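Local coordinates for protein ALDH21) (Physcomitrella patens subsp. patens, PDB 5MZ5) that oxidises succinic semialdehyde to succinate with NADP(+) as the electron acceptor, as a member of the aldehyde dehydrogenase family, at residues R307-G312 against E338-A343; K345-G350 against D356-P361; D272-A275 against K281-M284; K76-A81 against A249-V254; V108-N113 against G225-K230. All coordinates share one frame; numbering follows the deposited sequence.

Interaction 1 of 5, residues R307-G312 against E338-A343; sequences RLINGG and EGFVAA
In the catalytic domain of this aldehyde dehydrogenase, Leu-308 and Ile-309 of one helix meet Phe-340 and Ala-343 of the next directly; strand 323-329 links the two helices in the chain. The axes of the short segments come within 10.3 Å of each other and are inclined at 56°, so they converge over one patch, where the CA atoms of Ile-309 and Phe-340 are 7.2 Å apart. Phe-340 spans the gap. With CG anti to its backbone nitrogen (chi1 -174°), the ring extends across to the other helix and sets its edge against the Leu-308 to Ile-309 peptide. Phe-340 CE1 lies 3.6 Å from Leu-308 O, which sits at the ring edge near its plane, and 3.8 Å from Leu-308 CB. Ile-309 uses the end of its longer branch: CD1 comes to 3.7 Å from Phe-340 CE1, approaching the ring obliquely. The same methyl packs against Ala-343 CB at 3.7 Å, and thus wedges between two residues one helical turn apart. No hydrogen bond crosses the contact; Leu-308 O remains the acceptor of Gly-312 N within its own helix. Leu-308 and Phe-340 both also press on Leu-326 of strand 323-329, so the sheet forms the floor beneath this buried cluster. Helix 301-313 runs on to the succinate-binding residue Tyr-314 and then toward Cys-320, which contacts both succinate and NADP(+). Two helices laid side by side on parallel strands 290-294 and 323-329 are the layered alpha/beta architecture of the aldehyde dehydrogenase catalytic domain.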
# COMPACT_ATOMS: atom_id res chain seq x y z
N ARG A 307 18.96 -26.56 -14.11
CA ARG A 307 17.89 -25.56 -14.27
C ARG A 307 17.58 -25.30 -15.73
O ARG A 307 16.42 -25.09 -16.07
CB ARG A 307 18.22 -24.26 -13.51
CG ARG A 307 18.39 -24.49 -12.00
CD ARG A 307 17.10 -24.46 -11.23
NE ARG A 307 16.35 -25.71 -11.31
CZ ARG A 307 15.03 -25.79 -11.20
NH1 ARG A 307 14.29 -24.70 -11.04
NH2 ARG A 307 14.43 -26.98 -11.27
N LEU A 308 18.60 -25.38 -16.60
CA LEU A 308 18.43 -25.23 -18.05
C LEU A 308 17.65 -26.42 -18.62
O LEU A 308 16.83 -26.25 -19.53
CB LEU A 308 19.77 -25.07 -18.76
CG LEU A 308 20.55 -23.79 -18.49
CD1 LEU A 308 21.87 -23.83 -19.24
CD2 LEU A 308 19.74 -22.54 -18.84
N ILE A 309 17.89 -27.63 -18.06
CA ILE A 309 17.19 -28.87 -18.43
C ILE A 309 15.71 -28.72 -18.03
O ILE A 309 14.82 -28.99 -18.85
CB ILE A 309 17.86 -30.13 -17.80
CG1 ILE A 309 19.22 -30.45 -18.49
CG2 ILE A 309 16.92 -31.37 -17.76
CD1 ILE A 309 19.14 -30.96 -20.03
N ASN A 310 15.44 -28.24 -16.78
CA ASN A 310 14.08 -28.01 -16.30
C ASN A 310 13.36 -27.02 -17.24
O ASN A 310 12.25 -27.29 -17.69
CB ASN A 310 14.06 -27.54 -14.84
CG ASN A 310 12.66 -27.21 -14.34
OD1 ASN A 310 11.84 -28.08 -14.07
ND2 ASN A 310 12.33 -25.93 -14.31
N GLY A 311 14.02 -25.92 -17.56
CA GLY A 311 13.47 -24.91 -18.46
C GLY A 311 13.10 -25.43 -19.83
O GLY A 311 11.97 -25.24 -20.30
N GLY A 312 14.05 -26.09 -20.46
CA GLY A 312 13.88 -26.61 -21.81
C GLY A 312 13.01 -27.83 -22.00
O GLY A 312 12.52 -28.04 -23.11
N GLU A 338 28.23 -29.10 -24.27
CA GLU A 338 28.64 -30.45 -23.91
C GLU A 338 27.80 -31.00 -22.73
O GLU A 338 27.19 -32.06 -22.85
CB GLU A 338 30.15 -30.46 -23.61
CG GLU A 338 30.76 -31.83 -23.39
CD GLU A 338 32.14 -31.75 -22.78
OE1 GLU A 338 32.25 -31.31 -21.62
OE2 GLU A 338 33.12 -32.14 -23.46
N GLY A 339 27.78 -30.25 -21.62
CA GLY A 339 27.05 -30.62 -20.42
C GLY A 339 25.54 -30.69 -20.61
O GLY A 339 24.90 -31.63 -20.12
N PHE A 340 24.98 -29.72 -21.35
CA PHE A 340 23.55 -29.64 -21.65
C PHE A 340 23.11 -30.81 -22.53
O PHE A 340 22.16 -31.50 -22.14
CB PHE A 340 23.17 -28.27 -22.26
CG PHE A 340 21.70 -28.02 -22.49
CD1 PHE A 340 20.83 -27.85 -21.42
CD2 PHE A 340 21.20 -27.87 -23.78
CE1 PHE A 340 19.47 -27.59 -21.63
CE2 PHE A 340 19.85 -27.59 -23.99
CZ PHE A 340 18.99 -27.46 -22.92
N VAL A 341 23.79 -31.06 -23.67
CA VAL A 341 23.48 -32.18 -24.58
C VAL A 341 23.62 -33.53 -23.85
O VAL A 341 22.74 -34.39 -24.00
CB VAL A 341 24.27 -32.11 -25.92
CG1 VAL A 341 24.16 -33.41 -26.72
CG2 VAL A 341 23.80 -30.93 -26.78
N ALA A 342 24.68 -33.72 -23.05
CA ALA A 342 24.88 -34.95 -22.27
C ALA A 342 23.71 -35.16 -21.28
O ALA A 342 23.20 -36.28 -21.16
CB ALA A 342 26.21 -34.91 -21.52
N ALA A 343 23.24 -34.09 -20.63
CA ALA A 343 22.11 -34.17 -19.71
C ALA A 343 20.77 -34.45 -20.41
O ALA A 343 19.99 -35.23 -19.87
CB ALA A 343 22.04 -32.93 -18.83

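Interaction 2 of 5, residues K345-G350 against D356-P361; sequences KKLKMG and DTYLGP
Met-349 and Leu-359 form a single beta bridge with CA atoms 4.5 Å apart, bonded in the pattern of parallel strands, although the two irregular segments diverge by 66°. Lys-348 O is gripped by two consecutive amides: Leu-359 N at 2.9 Å, in a fairly straight bond (163° at the hydrogen), and Tyr-358 N at 2.8 Å, which is more bent. Gly-350 N returns a bond to Leu-359 O, 3.1 Å away. Tyr-358 CG lies anti to its backbone nitrogen, which carries the ring to Leu-347, whose CD2 methyl sits 3.7 Å from the centroid of the Tyr-358 ring, almost straight above the face, in a CH-pi contact. Ile-309 and Phe-313 of helix 301-313 touch both. Met-349 and Leu-359 run alongside each other in the same direction, with SD 3.8 Å from CD2. At the exposed end, the extended Lys-348 chain passes over the Asp-356 carbonyl, and its NZ meets Asp-356 OD2 at 2.8 Å, from above the carboxylate plane (42° out of it). Thr-357 turns its methyl CG2 toward Gly-350 O, while its OG1 is bonded to Asn-351 O. The doubly accepted carbonyl and the returning amide probably hold together the two arms of the loop between helices 333-345 and 365-380, whereas the exposed ion pair likely adds less. Tyr-358, whose side chain is about 4 Å from that of succinate-binding Tyr-314, is thereby fixed at both its backbone and its ring.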
# COMPACT_ATOMS: atom_id res chain seq x y z
N LYS A 345 20.41 -36.24 -23.12
CA LYS A 345 20.55 -37.63 -23.55
C LYS A 345 20.21 -38.63 -22.44
O LYS A 345 19.89 -39.79 -22.73
CB LYS A 345 21.95 -37.90 -24.14
CG LYS A 345 22.07 -37.40 -25.58
CD LYS A 345 23.51 -37.35 -26.06
CE LYS A 345 23.69 -37.99 -27.41
NZ LYS A 345 23.18 -37.14 -28.53
N LYS A 346 20.23 -38.18 -21.17
CA LYS A 346 19.94 -38.98 -19.99
C LYS A 346 18.47 -38.95 -19.59
O LYS A 346 18.06 -39.76 -18.75
CB LYS A 346 20.82 -38.53 -18.80
CG LYS A 346 22.28 -38.93 -18.93
CD LYS A 346 23.12 -38.39 -17.76
CE LYS A 346 24.56 -38.86 -17.85
NZ LYS A 346 25.26 -38.73 -16.54
N LEU A 347 17.68 -38.00 -20.18
CA LEU A 347 16.27 -37.80 -19.85
C LEU A 347 15.41 -39.00 -20.22
O LEU A 347 15.41 -39.42 -21.37
CB LEU A 347 15.70 -36.50 -20.44
CG LEU A 347 16.32 -35.17 -19.97
CD1 LEU A 347 15.74 -33.99 -20.75
CD2 LEU A 347 16.16 -34.97 -18.46
N LYS A 348 14.70 -39.57 -19.23
CA LYS A 348 13.86 -40.75 -19.44
C LYS A 348 12.55 -40.35 -20.08
O LYS A 348 11.78 -39.57 -19.52
CB LYS A 348 13.60 -41.53 -18.15
CG LYS A 348 14.84 -42.15 -17.58
CD LYS A 348 14.56 -42.85 -16.29
CE LYS A 348 15.79 -43.60 -15.88
NZ LYS A 348 15.60 -44.30 -14.58
N MET A 349 12.30 -40.89 -21.27
CA MET A 349 11.10 -40.69 -22.06
C MET A 349 10.33 -42.00 -22.07
O MET A 349 10.89 -43.06 -22.35
CB MET A 349 11.47 -40.26 -23.49
CG MET A 349 10.29 -39.80 -24.30
SD MET A 349 10.69 -39.30 -25.99
CE MET A 349 10.93 -40.88 -26.76
N GLY A 350 9.04 -41.92 -21.74
CA GLY A 350 8.20 -43.11 -21.73
C GLY A 350 6.87 -42.93 -21.05
O GLY A 350 6.30 -41.83 -21.03
N ASP A 356 10.01 -42.74 -12.57
CA ASP A 356 11.26 -42.17 -13.08
C ASP A 356 11.15 -41.54 -14.50
O ASP A 356 12.16 -41.07 -15.02
CB ASP A 356 12.40 -43.20 -13.00
CG ASP A 356 12.17 -44.47 -13.80
OD1 ASP A 356 11.05 -44.66 -14.33
OD2 ASP A 356 13.09 -45.31 -13.83
N THR A 357 9.93 -41.48 -15.10
CA THR A 357 9.72 -40.84 -16.40
C THR A 357 9.85 -39.32 -16.23
O THR A 357 9.19 -38.72 -15.36
CB THR A 357 8.38 -41.22 -17.04
OG1 THR A 357 8.42 -42.60 -17.37
CG2 THR A 357 8.10 -40.44 -18.35
N TYR A 358 10.72 -38.72 -17.06
CA TYR A 358 10.92 -37.29 -17.09
C TYR A 358 10.06 -36.67 -18.18
O TYR A 358 9.48 -35.62 -17.97
CB TYR A 358 12.40 -36.95 -17.34
CG TYR A 358 12.71 -35.49 -17.13
CD1 TYR A 358 12.55 -34.56 -18.16
CD2 TYR A 358 13.09 -35.01 -15.87
CE1 TYR A 358 12.76 -33.20 -17.95
CE2 TYR A 358 13.33 -33.65 -15.66
CZ TYR A 358 13.17 -32.75 -16.71
OH TYR A 358 13.40 -31.41 -16.51
N LEU A 359 9.99 -37.33 -19.35
CA LEU A 359 9.29 -36.85 -20.53
C LEU A 359 8.19 -37.81 -20.97
O LEU A 359 8.47 -38.94 -21.37
CB LEU A 359 10.33 -36.57 -21.65
CG LEU A 359 9.82 -36.19 -23.06
CD1 LEU A 359 9.04 -34.89 -23.06
CD2 LEU A 359 10.96 -36.04 -24.03
N GLY A 360 6.95 -37.34 -20.91
CA GLY A 360 5.79 -38.09 -21.36
C GLY A 360 5.48 -37.82 -22.83
O GLY A 360 6.26 -37.16 -23.53
N PRO A 361 4.34 -38.32 -23.37
CA PRO A 361 4.04 -38.04 -24.79
C PRO A 361 3.49 -36.64 -24.99
O PRO A 361 3.15 -35.96 -24.02
CB PRO A 361 3.01 -39.10 -25.14
CG PRO A 361 2.30 -39.38 -23.83
CD PRO A 361 3.28 -39.14 -22.73

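Interaction 3 of 5, residues D272-A275 against K281-M284; sequences DMKA and KVVM. With EDO (1,2-ethanediol), chain I.
Lys-274 on helix 267-276 faces Val-282 on strand 281-285, with CA atoms 6.2 Å apart, so the backbone of the helix rides over the beginning of the strand without any hydrogen bond between them. The contact is made by aliphatic groups. Val-282 has CG1 anti to its backbone nitrogen (chi1 -175°), which directs that methyl at the root of the Lys-274 chain: CG1 is 4.0 Å from Lys-274 CB and 4.1 Å from Lys-274 CG. The two side chains cross at a slant, and the lysine then continues past the strand to the second subunit, where NZ donates to the main-chain oxygens of Gly-278 and Lys-280 of that subunit. Met-284, two residues on and on the same side of the strand, is bent at chi2 (-94°) and folds its CE methyl against the helix. Met-284 CE lies 4.2 Å from Met-273 CB and 4.1 Å from Lys-274 N. Beside them, the backbone nitrogen of Val-282 donates to O1 of a 1,2-ethanediol, probably from the crystallisation liquor, at 3.2 Å in a nearly straight bond (162°). Phe-263 of strand 260-264 touches both methionines and Ile-489 touches both Lys-274 and Met-284. Helix 267-276 joins parallel strands 260-264 and 281-285, and the latter ends at Glu-285, an NADP(+) contact and the predicted active-site residue: this is a beta-alpha-beta unit of the Rossmann-type cofactor domain.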
# COMPACT_ATOMS: atom_id res chain seq x y z
N ASP A 272 -8.62 -13.28 -31.18
CA ASP A 272 -9.89 -13.26 -31.88
C ASP A 272 -11.08 -13.17 -30.88
O ASP A 272 -12.05 -12.48 -31.16
CB ASP A 272 -10.02 -14.48 -32.81
CG ASP A 272 -11.37 -14.54 -33.47
OD1 ASP A 272 -11.69 -13.61 -34.26
OD2 ASP A 272 -12.16 -15.44 -33.10
N MET A 273 -10.99 -13.86 -29.74
CA MET A 273 -12.03 -13.76 -28.69
C MET A 273 -12.08 -12.33 -28.11
O MET A 273 -13.19 -11.80 -27.91
CB MET A 273 -11.82 -14.78 -27.57
CG MET A 273 -12.16 -16.18 -27.98
SD MET A 273 -11.43 -17.37 -26.84
CE MET A 273 -12.54 -17.22 -25.42
N LYS A 274 -10.91 -11.71 -27.89
CA LYS A 274 -10.82 -10.32 -27.38
C LYS A 274 -11.52 -9.36 -28.36
O LYS A 274 -12.33 -8.54 -27.93
CB LYS A 274 -9.34 -9.91 -27.16
CG LYS A 274 -9.16 -8.51 -26.57
CD LYS A 274 -7.70 -8.07 -26.61
CE LYS A 274 -7.47 -6.67 -26.06
NZ LYS A 274 -7.86 -5.59 -27.02
N ALA A 275 -11.25 -9.54 -29.70
CA ALA A 275 -11.84 -8.73 -30.77
C ALA A 275 -13.37 -8.83 -30.82
O ALA A 275 -14.03 -7.83 -31.13
CB ALA A 275 -11.25 -9.13 -32.11
N LYS A 281 -14.86 -6.84 -20.07
CA LYS A 281 -13.42 -6.81 -19.89
C LYS A 281 -12.85 -8.17 -20.32
O LYS A 281 -13.54 -9.21 -20.31
CB LYS A 281 -13.05 -6.51 -18.43
CG LYS A 281 -13.24 -5.04 -18.07
CD LYS A 281 -12.55 -4.69 -16.77
CE LYS A 281 -13.08 -3.40 -16.20
NZ LYS A 281 -12.22 -2.85 -15.13
N VAL A 282 -11.60 -8.16 -20.77
CA VAL A 282 -10.92 -9.35 -21.26
C VAL A 282 -9.54 -9.44 -20.62
O VAL A 282 -8.82 -8.45 -20.57
CB VAL A 282 -10.82 -9.36 -22.81
CG1 VAL A 282 -10.22 -10.67 -23.31
CG2 VAL A 282 -12.19 -9.14 -23.45
N VAL A 283 -9.20 -10.64 -20.12
CA VAL A 283 -7.91 -11.04 -19.55
C VAL A 283 -7.45 -12.18 -20.44
O VAL A 283 -8.26 -13.05 -20.76
CB VAL A 283 -8.07 -11.51 -18.06
CG1 VAL A 283 -6.87 -12.36 -17.61
CG2 VAL A 283 -8.27 -10.32 -17.14
N MET A 284 -6.16 -12.18 -20.83
CA MET A 284 -5.60 -13.18 -21.73
C MET A 284 -4.24 -13.68 -21.27
O MET A 284 -3.30 -12.90 -21.11
CB MET A 284 -5.45 -12.60 -23.16
CG MET A 284 -6.73 -12.25 -23.81
SD MET A 284 -7.26 -13.63 -24.80
CE MET A 284 -9.02 -13.44 -24.74
C1 EDO I . -10.41 -4.97 -22.40
O1 EDO I . -10.64 -5.11 -21.00
C2 EDO I . -9.53 -3.71 -22.71
O2 EDO I . -8.14 -3.92 -22.46

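Interaction 4 of 5, residues K76-A81 against A249-V254; sequences KDIDDA and ADMFTV
Ile-78 and Met-251 bury the most surface here, 77 and 75 Å² respectively, and Phe-252 adds a further 27 Å². Both leading side chains set out toward the opposite segment and cross at a slant in the middle. The sulfur of Met-251 sits against the branch point of the isoleucine, with SD 3.7 Å from Ile-78 CG2 and 3.8 Å from Ile-78 CB. A bend at the end of the methionine (chi3 72°) turns its terminal methyl along helix 75-94, so that CE is 3.8 Å from Ile-78 CG2 and 3.6 Å from Asp-79 OD1. That last approach depends on an unusual torsion, because the Asp-79 chi1 of -95° swings a carboxylate whose CB points off the contact back over the methionine. The touch with the methyl is only a van der Waals one; the charge of Asp-79 OD1 is met by a salt bridge to Arg-257. Phe-252 completes the patch: its CE1 is 4.1 Å from Ile-78 CG2, and the isoleucine methyl comes at the ring obliquely. No hydrogen bond crosses between the segments. Ile-78 also packs on Val-244 and Asp-248, in the loop ahead of the short helix. Phe-252 also rests on Val-210 and Lys-212 of strand 209-212, and Lys-212 is an NADP(+)-binding residue. The contact therefore joins helix 75-94 to the short helix 251-254 beside the cofactor-binding sheet, a mainly apolar helix-to-helix contact on the flank of the Rossmann-type sheet of this aldehyde dehydrogenase.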
# COMPACT_ATOMS: atom_id res chain seq x y z
N LYS A 76 -29.04 -25.01 -24.40
CA LYS A 76 -29.98 -24.70 -23.33
C LYS A 76 -29.28 -24.76 -21.96
O LYS A 76 -29.54 -23.89 -21.13
CB LYS A 76 -31.21 -25.62 -23.38
CG LYS A 76 -32.39 -25.07 -22.58
CD LYS A 76 -33.15 -26.17 -21.85
CE LYS A 76 -34.42 -25.68 -21.20
NZ LYS A 76 -34.15 -24.84 -20.01
N ASP A 77 -28.37 -25.75 -21.76
CA ASP A 77 -27.58 -25.89 -20.53
C ASP A 77 -26.72 -24.65 -20.30
O ASP A 77 -26.72 -24.11 -19.19
CB ASP A 77 -26.68 -27.14 -20.57
CG ASP A 77 -27.41 -28.47 -20.57
OD1 ASP A 77 -28.52 -28.55 -19.98
OD2 ASP A 77 -26.87 -29.44 -21.15
N ILE A 78 -26.03 -24.16 -21.36
CA ILE A 78 -25.18 -22.96 -21.27
C ILE A 78 -26.03 -21.73 -20.92
O ILE A 78 -25.65 -20.97 -20.02
CB ILE A 78 -24.28 -22.77 -22.53
CG1 ILE A 78 -23.46 -24.05 -22.80
CG2 ILE A 78 -23.34 -21.57 -22.35
CD1 ILE A 78 -23.21 -24.27 -24.26
N ASP A 79 -27.20 -21.56 -21.58
CA ASP A 79 -28.13 -20.47 -21.28
C ASP A 79 -28.58 -20.49 -19.82
O ASP A 79 -28.57 -19.45 -19.17
CB ASP A 79 -29.36 -20.52 -22.19
CG ASP A 79 -29.22 -19.64 -23.40
OD1 ASP A 79 -28.63 -18.55 -23.27
OD2 ASP A 79 -29.73 -20.04 -24.48
N ASP A 80 -28.94 -21.68 -19.32
CA ASP A 80 -29.38 -21.90 -17.94
C ASP A 80 -28.25 -21.61 -16.96
O ASP A 80 -28.51 -21.01 -15.91
CB ASP A 80 -29.92 -23.34 -17.75
CG ASP A 80 -31.21 -23.66 -18.50
OD1 ASP A 80 -31.91 -22.72 -18.92
OD2 ASP A 80 -31.51 -24.86 -18.66
N ALA A 81 -27.00 -21.99 -17.32
CA ALA A 81 -25.79 -21.77 -16.52
C ALA A 81 -25.53 -20.28 -16.35
O ALA A 81 -25.27 -19.82 -15.23
CB ALA A 81 -24.59 -22.45 -17.16
N ALA A 249 -19.46 -23.06 -28.31
CA ALA A 249 -18.29 -22.45 -27.67
C ALA A 249 -18.29 -20.91 -27.68
O ALA A 249 -17.84 -20.30 -26.71
CB ALA A 249 -17.01 -23.00 -28.27
N ASP A 250 -18.82 -20.30 -28.75
CA ASP A 250 -18.90 -18.85 -28.95
C ASP A 250 -19.67 -18.09 -27.86
O ASP A 250 -19.38 -16.92 -27.63
CB ASP A 250 -19.46 -18.50 -30.35
CG ASP A 250 -19.15 -17.07 -30.77
OD1 ASP A 250 -17.96 -16.67 -30.68
OD2 ASP A 250 -20.09 -16.35 -31.16
N MET A 251 -20.61 -18.76 -27.17
CA MET A 251 -21.39 -18.18 -26.06
C MET A 251 -20.47 -17.63 -24.95
O MET A 251 -20.74 -16.56 -24.40
CB MET A 251 -22.36 -19.22 -25.48
CG MET A 251 -23.43 -19.68 -26.49
SD MET A 251 -24.63 -20.81 -25.75
CE MET A 251 -25.55 -19.66 -24.71
N PHE A 252 -19.34 -18.31 -24.70
CA PHE A 252 -18.33 -17.92 -23.71
C PHE A 252 -17.61 -16.63 -24.09
O PHE A 252 -17.09 -15.93 -23.21
CB PHE A 252 -17.34 -19.07 -23.50
CG PHE A 252 -17.94 -20.16 -22.66
CD1 PHE A 252 -18.71 -21.18 -23.24
CD2 PHE A 252 -17.77 -20.17 -21.28
CE1 PHE A 252 -19.30 -22.18 -22.45
CE2 PHE A 252 -18.35 -21.17 -20.50
CZ PHE A 252 -19.12 -22.15 -21.08
N THR A 253 -17.61 -16.30 -25.40
CA THR A 253 -16.98 -15.10 -25.91
C THR A 253 -17.93 -13.89 -25.95
O THR A 253 -17.62 -12.85 -25.37
CB THR A 253 -16.34 -15.40 -27.29
OG1 THR A 253 -15.30 -16.35 -27.09
CG2 THR A 253 -15.79 -14.15 -27.99
N VAL A 254 -19.06 -14.03 -26.63
CA VAL A 254 -19.99 -12.95 -26.98
C VAL A 254 -21.10 -12.63 -25.97
O VAL A 254 -21.65 -11.52 -26.03
CB VAL A 254 -20.59 -13.21 -28.39
CG1 VAL A 254 -19.49 -13.44 -29.42
CG2 VAL A 254 -21.59 -14.37 -28.39

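Interaction 5 of 5, residues V108-N113 against G225-K230; sequences VAELKN and GEILHK
Glu-110 and Lys-230 cross at about a right angle, the carboxylate laid over the buried Ile-227 and the lysine amine coming in from the end of helix 219-229. The glutamate is strongly curled rather than extended: chi1 is -102°, away from any standard rotamer, and a second bend follows at chi2. This folding brings both its CB and its OE1 against the isoleucine, which it crosses at a slant. Glu-110 CB lies between the two branches of Ile-227, 3.8 Å from CG2 and 3.9 Å from CG1, and Glu-110 OE1 comes within 3.6 Å of that same CG1. The amine then takes this oxygen, with Lys-230 NZ at 2.9 Å from Glu-110 OE1. It arrives well above the plane of the carboxylate (58° out of it), so the ion pair is close but not coplanar. Lys-230 is itself bent at chi3, which helps turn NZ toward the glutamate. Deeper in the contact, Leu-111 and Ile-227 also meet at about a right angle, their methyls CD2 and CD1 4.2 Å apart. Leu-111 packs in addition on Ile-141 of helix 130-151, and Ile-227 on Val-107. Glu-226 OE2 is 6.6 Å from Glu-110 OE1; Arg-114 forms a salt bridge with Glu-226 and a long, weak ion pair with Glu-110. Helices 97-113 and 219-229 thus meet through a small apolar core with a charged margin, where Lys-230 and Arg-114 would be expected to offset the mutual repulsion of the two glutamates and to favour an ionised Glu-110.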
# COMPACT_ATOMS: atom_id res chain seq x y z
N VAL A 108 -9.02 -26.58 -0.42
CA VAL A 108 -7.65 -26.94 0.00
C VAL A 108 -7.65 -28.33 0.71
O VAL A 108 -6.88 -29.21 0.32
CB VAL A 108 -7.00 -25.83 0.87
CG1 VAL A 108 -5.73 -26.31 1.57
CG2 VAL A 108 -6.72 -24.58 0.04
N ALA A 109 -8.57 -28.52 1.69
CA ALA A 109 -8.74 -29.75 2.46
C ALA A 109 -9.11 -30.96 1.59
O ALA A 109 -8.55 -32.04 1.78
CB ALA A 109 -9.77 -29.55 3.57
N GLU A 110 -10.02 -30.76 0.62
CA GLU A 110 -10.43 -31.82 -0.30
C GLU A 110 -9.34 -32.19 -1.31
O GLU A 110 -9.20 -33.37 -1.63
CB GLU A 110 -11.75 -31.48 -0.99
CG GLU A 110 -12.95 -32.20 -0.40
CD GLU A 110 -13.11 -33.65 -0.83
OE1 GLU A 110 -13.54 -33.88 -1.99
OE2 GLU A 110 -12.81 -34.56 -0.02
N LEU A 111 -8.54 -31.20 -1.78
CA LEU A 111 -7.40 -31.45 -2.68
C LEU A 111 -6.32 -32.28 -1.99
O LEU A 111 -5.76 -33.18 -2.60
CB LEU A 111 -6.80 -30.15 -3.24
CG LEU A 111 -7.66 -29.33 -4.21
CD1 LEU A 111 -7.13 -27.92 -4.33
CD2 LEU A 111 -7.75 -29.97 -5.58
N LYS A 112 -6.05 -32.00 -0.70
CA LYS A 112 -5.07 -32.74 0.09
C LYS A 112 -5.51 -34.19 0.30
O LYS A 112 -4.69 -35.11 0.22
CB LYS A 112 -4.84 -32.06 1.44
CG LYS A 112 -4.05 -30.76 1.34
CD LYS A 112 -3.94 -30.10 2.69
CE LYS A 112 -3.10 -28.84 2.64
NZ LYS A 112 -3.23 -28.04 3.88
N ASN A 113 -6.81 -34.38 0.57
CA ASN A 113 -7.47 -35.65 0.84
C ASN A 113 -7.51 -36.57 -0.38
O ASN A 113 -7.40 -37.79 -0.24
CB ASN A 113 -8.88 -35.38 1.36
CG ASN A 113 -9.50 -36.53 2.10
OD1 ASN A 113 -9.01 -36.95 3.16
ND2 ASN A 113 -10.59 -37.05 1.57
N GLY A 225 -15.35 -29.17 -9.53
CA GLY A 225 -16.81 -29.10 -9.55
C GLY A 225 -17.45 -29.98 -8.51
O GLY A 225 -18.35 -29.53 -7.81
N GLU A 226 -16.94 -31.24 -8.35
CA GLU A 226 -17.42 -32.20 -7.34
C GLU A 226 -17.17 -31.64 -5.94
O GLU A 226 -18.04 -31.71 -5.07
CB GLU A 226 -16.69 -33.54 -7.46
CG GLU A 226 -17.03 -34.39 -8.66
CD GLU A 226 -16.09 -35.56 -8.89
OE1 GLU A 226 -15.93 -35.96 -10.07
OE2 GLU A 226 -15.51 -36.08 -7.91
N ILE A 227 -15.95 -31.10 -5.73
CA ILE A 227 -15.53 -30.50 -4.47
C ILE A 227 -16.45 -29.30 -4.15
O ILE A 227 -17.01 -29.25 -3.07
CB ILE A 227 -14.02 -30.11 -4.54
CG1 ILE A 227 -13.13 -31.38 -4.59
CG2 ILE A 227 -13.64 -29.15 -3.39
CD1 ILE A 227 -11.71 -31.16 -5.07
N LEU A 228 -16.64 -28.39 -5.12
CA LEU A 228 -17.44 -27.18 -4.97
C LEU A 228 -18.90 -27.45 -4.69
O LEU A 228 -19.50 -26.74 -3.89
CB LEU A 228 -17.28 -26.26 -6.20
CG LEU A 228 -15.93 -25.58 -6.38
CD1 LEU A 228 -15.92 -24.77 -7.65
CD2 LEU A 228 -15.59 -24.70 -5.17
N HIS A 229 -19.46 -28.51 -5.31
CA HIS A 229 -20.84 -28.94 -5.15
C HIS A 229 -21.19 -29.28 -3.69
O HIS A 229 -22.30 -29.01 -3.25
CB HIS A 229 -21.12 -30.15 -6.08
CG HIS A 229 -22.40 -30.88 -5.77
ND1 HIS A 229 -23.64 -30.26 -5.91
CD2 HIS A 229 -22.58 -32.13 -5.29
CE1 HIS A 229 -24.53 -31.15 -5.51
NE2 HIS A 229 -23.94 -32.29 -5.13
N LYS A 230 -20.24 -29.85 -2.93
CA LYS A 230 -20.42 -30.25 -1.53
C LYS A 230 -20.24 -29.08 -0.54
O LYS A 230 -20.42 -29.28 0.65
CB LYS A 230 -19.45 -31.40 -1.18
CG LYS A 230 -19.67 -32.70 -1.97
CD LYS A 230 -18.55 -33.75 -1.72
CE LYS A 230 -17.23 -33.47 -2.42
NZ LYS A 230 -16.29 -34.62 -2.37

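Overall arrangement
The contacts form two touching pairs and one separate site. Interactions 1 and 2, centred about 13 Å apart, share a cluster in which Ile-309 CG2 lies 3.7 Å from Leu-347 CD2, beside succinate-binding Tyr-314. Interactions 3 and 4, centred about 16 Å apart, join through Met-273 CG and Thr-253 OG1 at 3.3 Å; side chain to side chain, Phe-252 is about 4 Å from Lys-212 and Met-284 about 4 Å from Leu-286, both NADP(+)-binding residues. Interactions 1 and 4 are about 45 Å apart between centres, across the chain's centre. Interaction 5 lies about 25 Å from interaction 4, centre to centre, and its Leu-111 side chain is about 10 Å from that of succinate-binding Arg-139.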